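Local coordinates for extracellular solute-binding protein family 1 (Kribbella flavida, PDB 5IXP), which probably captures a solute, perhaps a sugar, outside the cell membrane and delivers it to an ABC transporter for import, at residues A117-R122 with M235-W240; W257-V262 with A333-I338. All blocks are in the same frame, centred on the assembly; numbering follows the deposited sequence.

Contact 1. Residues A117-R122 with M235-W240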
loop_
_atom_site.group_PDB
_atom_site.type_symbol
_atom_site.label_atom_id
_atom_site.label_comp_id
_atom_site.label_asym_id
_atom_site.label_seq_id
_atom_site.Cartn_x
_atom_site.Cartn_y
_atom_site.Cartn_z
ATOM N N ALA A 117 8.160 3.023 5.883
ATOM C CA ALA A 117 9.437 3.501 6.391
ATOM C C ALA A 117 10.535 2.971 5.472
ATOM O O ALA A 117 10.257 2.394 4.420
ATOM C CB ALA A 117 9.631 3.063 7.843
ATOM N N ILE A 118 11.791 3.171 5.862
ATOM C CA ILE A 118 12.910 2.498 5.210
ATOM C C ILE A 118 13.467 1.472 6.182
ATOM O O ILE A 118 13.961 1.832 7.258
ATOM C CB ILE A 118 14.013 3.471 4.760
ATOM C CG1 ILE A 118 13.488 4.492 3.733
ATOM C CG2 ILE A 118 15.170 2.685 4.163
ATOM C CD1 ILE A 118 12.958 3.875 2.421
ATOM N N CYS A 119 13.354 0.197 5.839
ATOM C CA CYS A 119 14.093 -0.790 6.604
ATOM C C CYS A 119 15.468 -0.969 5.978
ATOM O O CYS A 119 15.696 -0.654 4.805
ATOM C CB CYS A 119 13.347 -2.127 6.679
ATOM S SG CYS A 119 12.951 -2.896 5.098
ATOM N N TYR A 120 16.403 -1.444 6.785
ATOM C CA TYR A 120 17.786 -1.517 6.317
ATOM C C TYR A 120 18.582 -2.577 7.065
ATOM O O TYR A 120 18.274 -2.944 8.204
ATOM C CB TYR A 120 18.500 -0.158 6.429
ATOM C CG TYR A 120 18.640 0.358 7.849
ATOM C CD1 TYR A 120 17.586 1.020 8.477
ATOM C CD2 TYR A 120 19.830 0.192 8.558
ATOM C CE1 TYR A 120 17.709 1.493 9.777
ATOM C CE2 TYR A 120 19.966 0.664 9.859
ATOM C CZ TYR A 120 18.898 1.313 10.464
ATOM O OH TYR A 120 19.011 1.784 11.754
ATOM N N ARG A 121 19.633 -3.046 6.396
ATOM C CA ARG A 121 20.537 -4.059 6.933
ATOM C C ARG A 121 21.628 -3.355 7.732
ATOM O O ARG A 121 22.584 -2.818 7.163
ATOM C CB ARG A 121 21.113 -4.896 5.798
ATOM C CG ARG A 121 20.116 -5.905 5.207
ATOM C CD ARG A 121 20.051 -7.176 6.070
ATOM N NE ARG A 121 21.361 -7.819 6.151
ATOM C CZ ARG A 121 21.813 -8.722 5.281
ATOM N NH1 ARG A 121 21.056 -9.113 4.257
ATOM N NH2 ARG A 121 23.019 -9.243 5.442
ATOM N N ARG A 122 21.509 -3.378 9.062
ATOM C CA ARG A 122 22.486 -2.665 9.883
ATOM C C ARG A 122 23.869 -3.306 9.829
ATOM O O ARG A 122 24.872 -2.607 10.020
ATOM C CB ARG A 122 21.999 -2.556 11.330
ATOM C CG ARG A 122 21.453 -3.829 11.941
ATOM C CD ARG A 122 20.784 -3.525 13.285
ATOM N NE ARG A 122 21.740 -2.995 14.255
ATOM C CZ ARG A 122 21.799 -1.728 14.666
ATOM N NH1 ARG A 122 20.937 -0.815 14.216
ATOM N NH2 ARG A 122 22.730 -1.380 15.554
HETATM N N MSE A 235 14.947 -1.549 1.877
HETATM C CA MSE A 235 13.651 -1.653 1.193
HETATM C C MSE A 235 12.711 -0.536 1.629
HETATM O O MSE A 235 12.714 -0.149 2.802
HETATM C CB MSE A 235 12.956 -2.993 1.479
HETATM C CG MSE A 235 13.487 -4.206 0.743
HETATM SE SE MSE A 235 12.122 -5.600 0.887
HETATM C CE MSE A 235 10.813 -4.824 -0.385
ATOM N N ALA A 236 11.902 -0.031 0.693
ATOM C CA ALA A 236 10.741 0.760 1.070
ATOM C C ALA A 236 9.739 -0.181 1.720
ATOM O O ALA A 236 9.397 -1.226 1.157
ATOM C CB ALA A 236 10.133 1.457 -0.146
ATOM N N CYS A 237 9.276 0.179 2.909
ATOM C CA CYS A 237 8.808 -0.807 3.876
ATOM C C CYS A 237 7.506 -0.388 4.549
ATOM O O CYS A 237 7.529 0.312 5.563
ATOM C CB CYS A 237 9.901 -1.010 4.925
ATOM S SG CYS A 237 9.783 -2.373 6.035
ATOM N N PRO A 238 6.348 -0.820 4.031
ATOM C CA PRO A 238 5.116 -0.667 4.815
ATOM C C PRO A 238 5.193 -1.510 6.076
ATOM O O PRO A 238 5.879 -2.532 6.120
ATOM C CB PRO A 238 4.016 -1.172 3.871
ATOM C CG PRO A 238 4.731 -2.165 2.984
ATOM C CD PRO A 238 6.112 -1.571 2.779
ATOM N N GLY A 239 4.468 -1.069 7.107
ATOM C CA GLY A 239 4.456 -1.802 8.364
ATOM C C GLY A 239 4.211 -3.291 8.194
ATOM O O GLY A 239 4.874 -4.113 8.830
ATOM N N TRP A 240 3.267 -3.664 7.321
ATOM C CA TRP A 240 2.911 -5.074 7.185
ATOM C C TRP A 240 4.010 -5.905 6.529
ATOM O O TRP A 240 3.949 -7.138 6.588
ATOM C CB TRP A 240 1.600 -5.234 6.394
ATOM C CG TRP A 240 1.590 -4.603 5.007
ATOM C CD1 TRP A 240 1.064 -3.387 4.662
ATOM C CD2 TRP A 240 2.106 -5.170 3.798
ATOM N NE1 TRP A 240 1.226 -3.158 3.313
ATOM C CE2 TRP A 240 1.862 -4.238 2.760
ATOM C CE3 TRP A 240 2.751 -6.370 3.488
ATOM C CZ2 TRP A 240 2.253 -4.470 1.437
ATOM C CZ3 TRP A 240 3.138 -6.596 2.170
ATOM C CH2 TRP A 240 2.884 -5.650 1.164
#

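Contact 2. Residues W257-V262 with A333-I338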
loop_
_atom_site.group_PDB
_atom_site.type_symbol
_atom_site.label_atom_id
_atom_site.label_comp_id
_atom_site.label_asym_id
_atom_site.label_seq_id
_atom_site.Cartn_x
_atom_site.Cartn_y
_atom_site.Cartn_z
ATOM N N TRP A 257 18.546 -6.568 10.843
ATOM C CA TRP A 257 17.584 -5.618 10.299
ATOM C C TRP A 257 17.191 -4.560 11.325
ATOM O O TRP A 257 17.156 -4.813 12.535
ATOM C CB TRP A 257 16.318 -6.331 9.804
ATOM C CG TRP A 257 16.439 -6.987 8.457
ATOM C CD1 TRP A 257 16.647 -8.315 8.203
ATOM C CD2 TRP A 257 16.332 -6.344 7.180
ATOM N NE1 TRP A 257 16.683 -8.536 6.838
ATOM C CE2 TRP A 257 16.489 -7.343 6.192
ATOM C CE3 TRP A 257 16.121 -5.018 6.775
ATOM C CZ2 TRP A 257 16.445 -7.057 4.829
ATOM C CZ3 TRP A 257 16.080 -4.737 5.427
ATOM C CH2 TRP A 257 16.238 -5.754 4.466
ATOM N N ASP A 258 16.906 -3.361 10.819
ATOM C CA ASP A 258 16.364 -2.271 11.615
ATOM C C ASP A 258 15.412 -1.485 10.725
ATOM O O ASP A 258 15.296 -1.743 9.522
ATOM C CB ASP A 258 17.470 -1.366 12.177
ATOM C CG ASP A 258 17.114 -0.767 13.540
ATOM O OD1 ASP A 258 15.911 -0.509 13.805
ATOM O OD2 ASP A 258 18.050 -0.562 14.348
ATOM N N VAL A 259 14.721 -0.520 11.312
ATOM C CA VAL A 259 13.841 0.331 10.526
ATOM C C VAL A 259 14.027 1.768 10.981
ATOM O O VAL A 259 14.114 2.053 12.180
ATOM C CB VAL A 259 12.367 -0.119 10.617
ATOM C CG1 VAL A 259 11.897 -0.128 12.043
ATOM C CG2 VAL A 259 11.484 0.773 9.760
ATOM N N ALA A 260 14.132 2.661 10.005
ATOM C CA ALA A 260 14.372 4.079 10.215
ATOM C C ALA A 260 13.073 4.859 10.036
ATOM O O ALA A 260 12.299 4.590 9.113
ATOM C CB ALA A 260 15.438 4.600 9.246
ATOM N N ASP A 261 12.845 5.832 10.921
ATOM C CA ASP A 261 11.616 6.622 10.927
ATOM C C ASP A 261 11.736 7.741 9.895
ATOM O O ASP A 261 11.926 8.917 10.215
ATOM C CB ASP A 261 11.368 7.176 12.325
ATOM C CG ASP A 261 10.027 7.894 12.457
ATOM O OD1 ASP A 261 9.266 7.991 11.470
ATOM O OD2 ASP A 261 9.739 8.377 13.566
ATOM N N VAL A 262 11.620 7.351 8.624
ATOM C CA VAL A 262 11.857 8.265 7.511
ATOM C C VAL A 262 11.242 7.640 6.276
ATOM O O VAL A 262 11.100 6.416 6.188
ATOM C CB VAL A 262 13.374 8.534 7.308
ATOM C CG1 VAL A 262 14.069 7.277 6.788
ATOM C CG2 VAL A 262 13.612 9.694 6.340
ATOM N N ALA A 333 12.912 -2.265 17.415
ATOM C CA ALA A 333 12.506 -0.953 16.941
ATOM C C ALA A 333 11.141 -0.589 17.519
ATOM O O ALA A 333 10.271 -1.456 17.657
ATOM C CB ALA A 333 12.453 -0.913 15.412
ATOM N N PRO A 334 10.927 0.681 17.876
ATOM C CA PRO A 334 9.609 1.130 18.376
ATOM C C PRO A 334 8.632 1.336 17.223
ATOM O O PRO A 334 8.246 2.456 16.868
ATOM C CB PRO A 334 9.965 2.431 19.102
ATOM C CG PRO A 334 11.132 2.976 18.281
ATOM C CD PRO A 334 11.917 1.775 17.835
ATOM N N VAL A 335 8.222 0.224 16.603
ATOM C CA VAL A 335 7.489 0.312 15.336
ATOM C C VAL A 335 6.120 0.958 15.520
ATOM O O VAL A 335 5.591 1.572 14.587
ATOM C CB VAL A 335 7.362 -1.075 14.677
ATOM C CG1 VAL A 335 8.732 -1.585 14.250
ATOM C CG2 VAL A 335 6.680 -2.073 15.633
ATOM N N GLY A 336 5.517 0.835 16.706
ATOM C CA GLY A 336 4.253 1.516 16.939
ATOM C C GLY A 336 4.383 3.014 16.758
ATOM O O GLY A 336 3.610 3.640 16.026
ATOM N N LYS A 337 5.397 3.603 17.389
ATOM C CA LYS A 337 5.600 5.040 17.257
ATOM C C LYS A 337 6.099 5.397 15.864
ATOM O O LYS A 337 5.684 6.412 15.290
ATOM C CB LYS A 337 6.573 5.525 18.327
ATOM C CG LYS A 337 6.014 5.432 19.737
ATOM C CD LYS A 337 7.068 5.781 20.755
ATOM C CE LYS A 337 6.490 5.796 22.157
ATOM N NZ LYS A 337 7.563 6.103 23.132
ATOM N N ILE A 338 6.977 4.569 15.295
ATOM C CA ILE A 338 7.520 4.870 13.975
ATOM C C ILE A 338 6.398 4.918 12.944
ATOM O O ILE A 338 6.275 5.877 12.174
ATOM C CB ILE A 338 8.599 3.845 13.588
ATOM C CG1 ILE A 338 9.875 4.074 14.411
ATOM C CG2 ILE A 338 8.898 3.927 12.091
ATOM C CD1 ILE A 338 10.812 2.871 14.428
#

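Contact 1. Residues A117-R122 with M235-W240
A117 and C237 pair across two antiparallel strands through two backbone bonds: A117 N meets C237 O at 2.8 Å, nearly straight at 171°, while C237 N reaches A117 O at 2.9 Å along a more bent path. Two residues on, C119 N gives to M235 O at 3.1 Å and M235 N to C119 O at 3.2 Å. Between these hydrogen-bonded pairs, I118 and A236 form a non-hydrogen-bonded pair, and the CA of I118 makes a CH...O contact with M235 O. This is a join in the mixed sheet of a periplasmic-binding-protein-like fold, and it brings C119 and C237 onto one face, diagonally rather than as direct cross-strand partners. A disulfide between them is seen in this protein, but the C119 conformer described, with chi1 58° setting SG between its backbone N and carbonyl carbon, holds it 3.3 Å from C237 SG and so is not the bonded arrangement; the other modelled conformer probably is. The same C119 SG lies 3.6 Å from CB of M235, a selenomethionine whose chain then bends away. I245 of helix 241-249 covers both cysteines. On the opposite face, I118 CD1 packs 4.1 Å from A236 CA.

Contact 2. Residues W257-V262 with A333-I338
V259 and D261, alternate residues running off the end of strand 257-260, face the first turn of helix 335-344 in a strand-to-helix packing contact of the binding-protein fold. No hydrogen bond crosses it; the contact is held by apolar side chains. In the V259 conformer described, chi1 58° turns CG1 between the backbone N and the carbonyl carbon, where it meets three side chains at once: A333 CB at 3.5 Å, I338 CD1 at 4.0 Å and V335 CG1 at 4.1 Å. I338 lies alongside both strand-end residues, its side chain running antiparallel to theirs, with CD1 on V259 and CG1 4.0 Å from D261 CB. An alanine in place of I338 would remove CD1, CG1 and CG2, and would probably open a gap between the helix and the strand end, leaving V259 CG1 and D261 CB without these neighbours. D261, the centre of an inverse gamma turn, has its CG anti to the backbone N (chi1 -174°), which carries the carboxylate past I338 to the next turn of the helix, where OD2 hydrogen-bonds N341 ND2 and OD1 forms a salt bridge with R342 NE. At the other end, D258 OD1 takes the N-H of V259 at 2.8 Å on its anti side and also touches A333 CB at 3.8 Å. The same OD1 forms a salt bridge with R134, and OD2 accepts a hydrogen bond from N331 ND2. V259 also adjoins A117 of strand 108-121, R134 of helix 134-138 packs on A333 and P334, and V335 reaches L242 of helix 241-249.

In the fold
Contact 1 and contact 2 lie about 8 Å apart, centre to centre, on the same side of the chain's centre, and share one mixed sheet. Strand 108-121 is the common element: it pairs antiparallel with 232-238 in contact 1 and with 257-260 along its other edge, where I118 O and A260 N probably hydrogen bond at 2.9 Å. A salt bridge from R122 to D258 also links them. Along the chain they come in series, contact 1 closing before contact 2 opens. Together they run from strand 232-238 across the sheet to the helix 335-344 that packs on strand 257-260, tying distant parts of the sequence into what is probably one lobe of the binding protein.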